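Local coordinates for protein F420-H2 Dependent Reductase A (Mycobacterium smegmatis str. MC2 155, PDB 3H96) that probably binds the deazaflavin coenzyme F420 and uses its reduced form in reductase chemistry, as one of the mycobacterial reductases linked to aflatoxin degradation, at residues Ile62-Ser67 with Pro75-Asn80; Ala87-Gly92 with Tyr96-Thr101; Met51-Asp56 with Asp109-Glu114. All coordinates share one frame; numbering follows the deposited sequence. Where two conformers were deposited one is given.

Overall arrangement
From the N terminus, residues 51-56 come first, but the loop they open is closed only when helix 105-118 packs on them at 109-114 in contact 3. Within that loop, contact 1 closes a short connection of seven residues, bringing 75-80, where helix 76-84 begins, back to the end of strand 61-65. The next strand opens contact 2, the hairpin of 87-92 with 96-101. Contacts 1 and 2 thus follow in series, both nested inside contact 3, and none cross. Strands 53-54 and 61-65 are sheet neighbours, with Y63 N lying 2.9 Å from L53 O, and I62 CD1 packs at 3.9 Å from V91 CG2, joining contacts 1 and 2.

Contact 1. Residues Ile62-Ser67 with Pro75-Asn80; sequences IYVFAS and PAWYYN
An inverse gamma turn centred on A66, where strand 61-65 ends, packs against P75, W77 and Y78 at the start of helix 76-84. The backbone of A66 (phi -83°, psi 58°) and a weak 2.9 Å bond from S67 N to F65 O define the turn. The methyl of A66 is met by three residues, its CB lying 3.7 Å from P75 CD and 3.8 Å from both W77 CH2 and Y78 CB; A66 O comes closer still to P75 CD, at 3.4 Å. Most of the remaining contact is made by the indole of W77. With chi1 at 65° CG stands between the backbone N and the carbonyl carbon, and the six-membered ring, turned by chi2, reaches back to the strand. F65 O sits at the ring edge, close to the indole plane, 3.5 Å from W77 CZ2. A66 CA approaches W77 CZ2 obliquely at 3.6 Å, and V64 CG2 comes obliquely to W77 CZ3 at 4.0 Å. On one face of the indole lies P75 CG, offset toward the rim, so the proline that precedes the helix packs on both A66 and W77. Polar ends are held elsewhere: Y78 OH bonds to E102, while the carbonyl oxygens of A66 and S67 both accept from the guanidinium of R133. Around this junction W77 and V64 touch M50 of strand 45-51, V64 pairs through its backbone with L138 of strand 137-142, and F65, whose CB points away from helix 76-84, packs on I111 and Q115 of helix 105-118.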
loop_
_atom_site.group_PDB
_atom_site.type_symbol
_atom_site.label_atom_id
_atom_site.label_comp_id
_atom_site.label_asym_id
_atom_site.label_seq_id
_atom_site.Cartn_x
_atom_site.Cartn_y
_atom_site.Cartn_z
ATOM N N ILE A 62 0.107 -1.971 -9.411
ATOM C CA ILE A 62 0.401 -0.828 -8.529
ATOM C C ILE A 62 1.324 -1.391 -7.459
ATOM O O ILE A 62 1.342 -2.600 -7.217
ATOM C CB ILE A 62 -0.893 -0.136 -7.927
ATOM C CG1 ILE A 62 -1.714 -1.078 -7.028
ATOM C CG2 ILE A 62 -1.809 0.450 -9.105
ATOM C CD1 ILE A 62 -2.871 -0.355 -6.189
ATOM N N TYR A 63 2.098 -0.517 -6.833
ATOM C CA TYR A 63 3.003 -0.885 -5.753
ATOM C C TYR A 63 2.542 -0.270 -4.465
ATOM O O TYR A 63 2.208 0.914 -4.463
ATOM C CB TYR A 63 4.405 -0.343 -6.083
ATOM C CG TYR A 63 4.966 -0.995 -7.275
ATOM C CD1 TYR A 63 5.271 -2.354 -7.247
ATOM C CD2 TYR A 63 5.170 -0.285 -8.461
ATOM C CE1 TYR A 63 5.816 -2.984 -8.359
ATOM C CE2 TYR A 63 5.682 -0.908 -9.563
ATOM C CZ TYR A 63 6.003 -2.251 -9.507
ATOM O OH TYR A 63 6.570 -2.875 -10.604
ATOM N N VAL A 64 2.478 -1.060 -3.365
ATOM C CA VAL A 64 2.165 -0.464 -2.062
ATOM C C VAL A 64 3.373 -0.659 -1.137
ATOM O O VAL A 64 4.243 -1.492 -1.417
ATOM C CB VAL A 64 0.880 -1.009 -1.429
ATOM C CG1 VAL A 64 -0.397 -0.647 -2.347
ATOM C CG2 VAL A 64 0.922 -2.507 -1.399
ATOM N N PHE A 65 3.413 0.105 -0.046
ATOM C CA PHE A 65 4.649 0.214 0.747
ATOM C C PHE A 65 4.251 -0.102 2.111
ATOM O O PHE A 65 3.420 0.637 2.696
ATOM C CB PHE A 65 5.179 1.686 0.680
ATOM C CG PHE A 65 5.542 2.087 -0.717
ATOM C CD1 PHE A 65 6.843 1.777 -1.255
ATOM C CD2 PHE A 65 4.570 2.589 -1.571
ATOM C CE1 PHE A 65 7.138 2.031 -2.571
ATOM C CE2 PHE A 65 4.887 2.860 -2.927
ATOM C CZ PHE A 65 6.151 2.596 -3.416
ATOM N N ALA A 66 4.834 -1.144 2.685
ATOM C CA ALA A 66 4.453 -1.521 4.063
ATOM C C ALA A 66 5.200 -0.697 5.118
ATOM O O ALA A 66 5.927 -1.249 5.958
ATOM C CB ALA A 66 4.646 -3.048 4.270
ATOM N N SER A 67 5.054 0.617 5.038
ATOM C CA SER A 67 5.898 1.571 5.743
ATOM C C SER A 67 5.518 1.768 7.222
ATOM O O SER A 67 6.390 1.916 8.098
ATOM C CB SER A 67 5.801 2.913 4.992
ATOM O OG SER A 67 4.449 3.263 4.748
ATOM N N PRO A 75 3.422 -3.704 9.172
ATOM C CA PRO A 75 1.960 -3.676 9.444
ATOM C C PRO A 75 1.267 -5.024 9.230
ATOM O O PRO A 75 1.723 -5.849 8.420
ATOM C CB PRO A 75 1.433 -2.603 8.473
ATOM C CG PRO A 75 2.416 -2.670 7.276
ATOM C CD PRO A 75 3.790 -3.044 7.905
ATOM N N ALA A 76 0.159 -5.264 9.942
ATOM C CA ALA A 76 -0.524 -6.504 9.833
ATOM C C ALA A 76 -0.954 -6.738 8.384
ATOM O O ALA A 76 -0.892 -7.874 7.924
ATOM C CB ALA A 76 -1.800 -6.589 10.779
ATOM N N TRP A 77 -1.418 -5.712 7.667
ATOM C CA TRP A 77 -1.872 -5.972 6.271
ATOM C C TRP A 77 -0.816 -6.641 5.334
ATOM O O TRP A 77 -1.134 -7.440 4.445
ATOM C CB TRP A 77 -2.487 -4.735 5.644
ATOM C CG TRP A 77 -1.568 -3.565 5.416
ATOM C CD1 TRP A 77 -1.465 -2.430 6.216
ATOM C CD2 TRP A 77 -0.650 -3.390 4.342
ATOM N NE1 TRP A 77 -0.525 -1.559 5.662
ATOM C CE2 TRP A 77 -0.008 -2.141 4.533
ATOM C CE3 TRP A 77 -0.288 -4.171 3.232
ATOM C CZ2 TRP A 77 0.914 -1.644 3.643
ATOM C CZ3 TRP A 77 0.663 -3.701 2.379
ATOM C CH2 TRP A 77 1.253 -2.431 2.568
ATOM N N TYR A 78 0.457 -6.354 5.592
ATOM C CA TYR A 78 1.561 -6.884 4.820
ATOM C C TYR A 78 1.524 -8.410 4.889
ATOM O O TYR A 78 1.488 -9.063 3.843
ATOM C CB TYR A 78 2.904 -6.296 5.307
ATOM C CG TYR A 78 4.096 -7.128 4.854
ATOM C CD1 TYR A 78 4.513 -7.125 3.528
ATOM C CD2 TYR A 78 4.787 -7.955 5.761
ATOM C CE1 TYR A 78 5.546 -7.953 3.103
ATOM C CE2 TYR A 78 5.845 -8.791 5.335
ATOM C CZ TYR A 78 6.214 -8.767 4.018
ATOM O OH TYR A 78 7.245 -9.542 3.580
ATOM N N TYR A 79 1.467 -8.979 6.111
ATOM C CA TYR A 79 1.461 -10.432 6.314
ATOM C C TYR A 79 0.160 -10.985 5.776
ATOM O O TYR A 79 0.115 -12.120 5.279
ATOM C CB TYR A 79 1.575 -10.759 7.825
ATOM C CG TYR A 79 2.920 -10.343 8.334
ATOM C CD1 TYR A 79 4.079 -11.066 7.973
ATOM C CD2 TYR A 79 3.056 -9.226 9.095
ATOM C CE1 TYR A 79 5.324 -10.673 8.416
ATOM C CE2 TYR A 79 4.263 -8.818 9.546
ATOM C CZ TYR A 79 5.395 -9.543 9.220
ATOM O OH TYR A 79 6.612 -9.109 9.615
ATOM N N ASN A 80 -0.929 -10.228 5.959
ATOM C CA ASN A 80 -2.239 -10.706 5.470
ATOM C C ASN A 80 -2.210 -10.901 3.954
ATOM O O ASN A 80 -2.656 -11.938 3.432
ATOM C CB ASN A 80 -3.295 -9.680 5.832
ATOM C CG ASN A 80 -3.588 -9.659 7.351
ATOM O OD1 ASN A 80 -3.061 -10.456 8.100
ATOM N ND2 ASN A 80 -4.385 -8.718 7.783
#

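Contact 2. Residues Ala87-Gly92 with Tyr96-Thr101; sequences AQVEVG and YAVGVT
Y96 lays its ring against V89 and V91 of the facing strand. From CB, chi1 of 57° puts CG between the backbone N and the carbonyl carbon, which brings the ring toward the facing strand. CD2 of Y96 comes within 3.9 Å of V89 CG2, and the next atom, CE2, is closer at 3.5 Å to that same methyl of V89. The methyl stands over one ring face, 24° off the ring normal and offset toward the rim, which makes this a CH-pi contact. Farther out, Y96 CZ is 3.7 Å from V89 CG2. On the CE1 side of the ring, Y96 CE1 lies 4.1 Å from V91 CB. At the tip, Y96 OH touches V91 CG2 at 3.4 Å, an approach that is oblique to the ring. These side chains lie across a beta hairpin, strands 86-91 and 94-103, in what is probably a split barrel of the PNPOX type. V89 and Y96 form an antiparallel hydrogen-bonded pair, V89 N giving to Y96 O at 3.0 Å, with a return bond from Y96 N to V89 O. A87 and V98 repeat the pattern, V98 N reaching A87 O at 2.8 Å, and between them Q88 faces A97 as a non-hydrogen-bonded pair. The short strand segments run at 125° to each other, far from strict antiparallel, which fits a strongly twisted sheet. V98 is on the same sheet face as V89 and Y96.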
loop_
_atom_site.group_PDB
_atom_site.type_symbol
_atom_site.label_atom_id
_atom_site.label_comp_id
_atom_site.label_asym_id
_atom_site.label_seq_id
_atom_site.Cartn_x
_atom_site.Cartn_y
_atom_site.Cartn_z
ATOM N N ALA A 87 -6.036 -10.466 -3.261
ATOM C CA ALA A 87 -6.805 -9.478 -2.522
ATOM C C ALA A 87 -7.810 -8.802 -3.464
ATOM O O ALA A 87 -7.841 -9.107 -4.659
ATOM C CB ALA A 87 -5.868 -8.386 -1.871
ATOM N N GLN A 88 -8.596 -7.918 -2.912
ATOM C CA GLN A 88 -9.470 -7.052 -3.637
ATOM C C GLN A 88 -9.062 -5.639 -3.260
ATOM O O GLN A 88 -8.799 -5.387 -2.107
ATOM C CB GLN A 88 -10.879 -7.287 -3.194
ATOM C CG GLN A 88 -11.937 -6.805 -4.046
ATOM C CD GLN A 88 -13.294 -6.955 -3.407
ATOM O OE1 GLN A 88 -14.179 -6.376 -3.802
ATOM N NE2 GLN A 88 -13.400 -7.759 -2.361
ATOM N N VAL A 89 -9.071 -4.746 -4.226
ATOM C CA VAL A 89 -8.782 -3.340 -3.957
ATOM C C VAL A 89 -9.811 -2.391 -4.624
ATOM O O VAL A 89 -10.416 -2.747 -5.646
ATOM C CB VAL A 89 -7.361 -2.923 -4.547
ATOM C CG1 VAL A 89 -6.198 -3.713 -3.861
ATOM C CG2 VAL A 89 -7.298 -3.115 -6.055
ATOM N N GLU A 90 -9.943 -1.186 -4.079
ATOM C CA GLU A 90 -10.601 -0.109 -4.778
ATOM C C GLU A 90 -9.537 0.913 -5.191
ATOM O O GLU A 90 -8.757 1.367 -4.386
ATOM C CB GLU A 90 -11.704 0.511 -3.933
ATOM C CG GLU A 90 -12.637 -0.564 -3.363
ATOM C CD GLU A 90 -13.571 -0.050 -2.270
ATOM O OE1 GLU A 90 -14.277 0.952 -2.506
ATOM O OE2 GLU A 90 -13.621 -0.688 -1.184
ATOM N N VAL A 91 -9.508 1.238 -6.474
ATOM C CA VAL A 91 -8.570 2.215 -7.041
ATOM C C VAL A 91 -9.451 3.056 -7.971
ATOM O O VAL A 91 -10.165 2.505 -8.786
ATOM C CB VAL A 91 -7.411 1.527 -7.844
ATOM C CG1 VAL A 91 -6.447 2.605 -8.382
ATOM C CG2 VAL A 91 -6.637 0.527 -6.953
ATOM N N GLY A 92 -9.421 4.389 -7.821
ATOM C CA GLY A 92 -10.201 5.260 -8.679
ATOM C C GLY A 92 -11.660 4.970 -8.363
ATOM O O GLY A 92 -12.023 4.847 -7.206
ATOM N N TYR A 96 -11.465 -4.329 -8.000
ATOM C CA TYR A 96 -11.055 -5.494 -8.741
ATOM C C TYR A 96 -10.157 -6.418 -7.913
ATOM O O TYR A 96 -9.546 -6.018 -6.858
ATOM C CB TYR A 96 -10.410 -5.081 -10.093
ATOM C CG TYR A 96 -9.228 -4.148 -9.955
ATOM C CD1 TYR A 96 -9.393 -2.764 -10.134
ATOM C CD2 TYR A 96 -7.941 -4.644 -9.636
ATOM C CE1 TYR A 96 -8.278 -1.879 -9.984
ATOM C CE2 TYR A 96 -6.820 -3.759 -9.503
ATOM C CZ TYR A 96 -7.011 -2.392 -9.699
ATOM O OH TYR A 96 -5.939 -1.501 -9.542
ATOM N N ALA A 97 -10.028 -7.647 -8.399
ATOM C CA ALA A 97 -9.184 -8.632 -7.737
ATOM C C ALA A 97 -7.699 -8.353 -8.107
ATOM O O ALA A 97 -7.420 -7.783 -9.188
ATOM C CB ALA A 97 -9.639 -10.071 -8.198
ATOM N N VAL A 98 -6.761 -8.721 -7.211
ATOM C CA VAL A 98 -5.359 -8.595 -7.503
ATOM C C VAL A 98 -4.562 -9.817 -7.033
ATOM O O VAL A 98 -4.918 -10.459 -6.004
ATOM C CB VAL A 98 -4.792 -7.297 -6.877
ATOM C CG1 VAL A 98 -3.378 -7.404 -6.766
ATOM C CG2 VAL A 98 -5.129 -6.050 -7.755
ATOM N N GLY A 99 -3.508 -10.139 -7.800
ATOM C CA GLY A 99 -2.455 -11.078 -7.369
ATOM C C GLY A 99 -1.435 -10.266 -6.590
ATOM O O GLY A 99 -1.139 -9.128 -6.946
ATOM N N VAL A 100 -0.912 -10.838 -5.494
ATOM C CA VAL A 100 0.133 -10.184 -4.700
ATOM C C VAL A 100 1.519 -10.835 -4.911
ATOM O O VAL A 100 1.644 -12.045 -4.842
ATOM C CB VAL A 100 -0.173 -10.334 -3.151
ATOM C CG1 VAL A 100 0.922 -9.653 -2.329
ATOM C CG2 VAL A 100 -1.597 -9.772 -2.780
ATOM N N THR A 101 2.571 -10.035 -5.140
ATOM C CA THR A 101 3.950 -10.555 -5.161
ATOM C C THR A 101 4.795 -9.515 -4.404
ATOM O O THR A 101 4.410 -8.364 -4.340
ATOM C CB THR A 101 4.489 -10.715 -6.640
ATOM O OG1 THR A 101 4.149 -9.550 -7.342
ATOM C CG2 THR A 101 3.765 -11.892 -7.407
#

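Contact 3. Residues Met51-Asp56 with Asp109-Glu114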
loop_
_atom_site.group_PDB
_atom_site.type_symbol
_atom_site.label_atom_id
_atom_site.label_comp_id
_atom_site.label_asym_id
_atom_site.label_seq_id
_atom_site.Cartn_x
_atom_site.Cartn_y
_atom_site.Cartn_z
HETATM N N MSE A 51 -1.488 5.001 0.304
HETATM C CA MSE A 51 -0.988 5.430 -0.992
HETATM C C MSE A 51 -0.530 4.269 -1.886
HETATM O O MSE A 51 -0.166 3.209 -1.383
HETATM C CB MSE A 51 0.203 6.366 -0.754
HETATM C CG MSE A 51 -0.230 7.775 -0.243
HETATM SE SE MSE A 51 1.458 8.850 -0.192
HETATM C CE MSE A 51 0.849 10.533 0.720
ATOM N N TYR A 52 -0.535 4.462 -3.198
ATOM C CA TYR A 52 0.220 3.567 -4.045
ATOM C C TYR A 52 1.064 4.302 -5.051
ATOM O O TYR A 52 0.864 5.471 -5.282
ATOM C CB TYR A 52 -0.743 2.607 -4.765
ATOM C CG TYR A 52 -1.535 3.231 -5.855
ATOM C CD1 TYR A 52 -1.005 3.336 -7.164
ATOM C CD2 TYR A 52 -2.818 3.688 -5.610
ATOM C CE1 TYR A 52 -1.728 3.881 -8.205
ATOM C CE2 TYR A 52 -3.576 4.273 -6.648
ATOM C CZ TYR A 52 -3.051 4.363 -7.936
ATOM O OH TYR A 52 -3.862 4.910 -8.938
ATOM N N LEU A 53 2.001 3.596 -5.677
ATOM C CA LEU A 53 2.741 4.164 -6.784
ATOM C C LEU A 53 2.380 3.341 -7.979
ATOM O O LEU A 53 2.565 2.105 -7.965
ATOM C CB LEU A 53 4.249 4.060 -6.495
ATOM C CG LEU A 53 5.152 4.625 -7.630
ATOM C CD1 LEU A 53 5.098 6.179 -7.604
ATOM C CD2 LEU A 53 6.589 4.221 -7.344
ATOM N N PRO A 54 1.898 3.992 -9.058
ATOM C CA PRO A 54 1.636 3.149 -10.229
ATOM C C PRO A 54 2.910 2.600 -10.922
ATOM O O PRO A 54 4.012 3.145 -10.848
ATOM C CB PRO A 54 0.793 4.038 -11.182
ATOM C CG PRO A 54 0.912 5.599 -10.587
ATOM C CD PRO A 54 1.626 5.452 -9.222
ATOM N N SER A 55 2.788 1.413 -11.508
ATOM C CA SER A 55 3.913 0.790 -12.151
ATOM C C SER A 55 4.297 1.634 -13.356
ATOM O O SER A 55 3.483 2.053 -14.092
ATOM C CB SER A 55 3.614 -0.624 -12.617
ATOM O OG SER A 55 4.549 -1.059 -13.529
ATOM N N ASP A 56 5.556 1.868 -13.553
ATOM C CA ASP A 56 5.895 2.592 -14.779
ATOM C C ASP A 56 6.014 1.687 -16.029
ATOM O O ASP A 56 6.218 2.210 -17.125
ATOM C CB ASP A 56 7.177 3.402 -14.618
ATOM C CG ASP A 56 6.962 4.739 -13.916
ATOM O OD1 ASP A 56 7.954 5.171 -13.261
ATOM O OD2 ASP A 56 5.848 5.387 -14.017
ATOM N N ASP A 109 14.384 -1.282 -4.294
ATOM C CA ASP A 109 15.103 -0.048 -4.074
ATOM C C ASP A 109 14.712 0.993 -5.125
ATOM O O ASP A 109 14.572 2.188 -4.780
ATOM C CB ASP A 109 16.620 -0.287 -4.129
ATOM C CG ASP A 109 17.155 -0.939 -2.868
ATOM O OD1 ASP A 109 16.379 -1.151 -1.894
ATOM O OD2 ASP A 109 18.386 -1.203 -2.845
ATOM N N ARG A 110 14.573 0.570 -6.381
ATOM C CA ARG A 110 14.243 1.532 -7.362
ATOM C C ARG A 110 12.828 2.045 -7.213
ATOM O O ARG A 110 12.599 3.235 -7.345
ATOM C CB ARG A 110 14.665 1.178 -8.809
ATOM C CG ARG A 110 13.828 0.229 -9.497
ATOM C CD ARG A 110 14.103 0.214 -11.000
ATOM N NE ARG A 110 13.787 -1.104 -11.550
ATOM C CZ ARG A 110 12.559 -1.608 -11.624
ATOM N NH1 ARG A 110 11.531 -0.905 -11.192
ATOM N NH2 ARG A 110 12.363 -2.823 -12.135
ATOM N N ILE A 111 11.876 1.157 -6.916
ATOM C CA ILE A 111 10.479 1.595 -6.777
ATOM C C ILE A 111 10.359 2.444 -5.480
ATOM O O ILE A 111 9.758 3.517 -5.500
ATOM C CB ILE A 111 9.554 0.412 -6.756
ATOM C CG1 ILE A 111 9.531 -0.268 -8.140
ATOM C CG2 ILE A 111 8.119 0.762 -6.251
ATOM C CD1 ILE A 111 9.218 -1.738 -7.976
ATOM N N TYR A 112 11.002 1.990 -4.391
ATOM C CA TYR A 112 11.006 2.795 -3.197
ATOM C C TYR A 112 11.642 4.150 -3.473
ATOM O O TYR A 112 11.114 5.148 -3.022
ATOM C CB TYR A 112 11.755 2.113 -2.033
ATOM C CG TYR A 112 11.275 2.661 -0.705
ATOM C CD1 TYR A 112 11.809 3.854 -0.178
ATOM C CD2 TYR A 112 10.242 2.004 0.004
ATOM C CE1 TYR A 112 11.329 4.377 1.027
ATOM C CE2 TYR A 112 9.767 2.486 1.220
ATOM C CZ TYR A 112 10.343 3.702 1.711
ATOM O OH TYR A 112 9.915 4.222 2.886
ATOM N N SER A 113 12.771 4.217 -4.203
ATOM C CA SER A 113 13.362 5.539 -4.479
ATOM C C SER A 113 12.442 6.475 -5.213
ATOM O O SER A 113 12.465 7.623 -4.936
ATOM C CB SER A 113 14.669 5.492 -5.281
ATOM O OG SER A 113 15.464 4.534 -4.649
ATOM N N GLU A 114 11.637 5.980 -6.148
ATOM C CA GLU A 114 10.688 6.852 -6.889
ATOM C C GLU A 114 9.605 7.347 -5.936
ATOM O O GLU A 114 9.234 8.533 -5.911
ATOM C CB GLU A 114 10.080 6.105 -8.116
ATOM C CG GLU A 114 9.099 6.956 -8.992
ATOM C CD GLU A 114 9.747 8.274 -9.531
ATOM O OE1 GLU A 114 9.024 9.291 -9.767
ATOM O OE2 GLU A 114 10.988 8.302 -9.659
HETATM O O HOH W 1 8.433 8.590 -13.085
#
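L53 meets 109-114 through one methyl, CD2. It lies 3.7 Å from the carbonyl oxygen I111 O and 3.9 Å from the side-chain methyl CG2 of I111. A third approach comes nearly one turn along the helix, where L53 CD2 is 4.0 Å from E114 CB. CD2 rests against the helix at these three points, and the contact buries 147 Å² in all. The L53 CB points toward the helix; with CG anti to the backbone N (chi1 179°) and chi2 at 74°, CD2 is the methyl that arrives there. The leucine's other packing partners include F65 of strand 61-65 and Q115 and R118 of helix 105-118.

On the helix side, E114 is bent at chi2 (57°), and its carboxylate is engaged elsewhere: OE1 forms salt bridges with R118 and R117. A water lies between E114 and D56 at weak range, 3.5 Å from D56 OD1 and 3.4 Å from E114 OE1. The two carboxylates themselves, D56 OD1 and E114 OE1, remain 5.5 Å apart, and R117 and R118 probably offset the charge of E114, easing its nearness to D56. Backbone bonds hold the helix surface in shape, E114 N giving to R110 O at 3.1 Å. I111 also packs on Y63, the sheet neighbour of L53, so both partners touch strand 61-65. What results is a helix laid over the short strand 53-54, which stands at the margin of the antiparallel sheet, consistent with a split barrel of the FMN-binding clan carrying a helix on its outside.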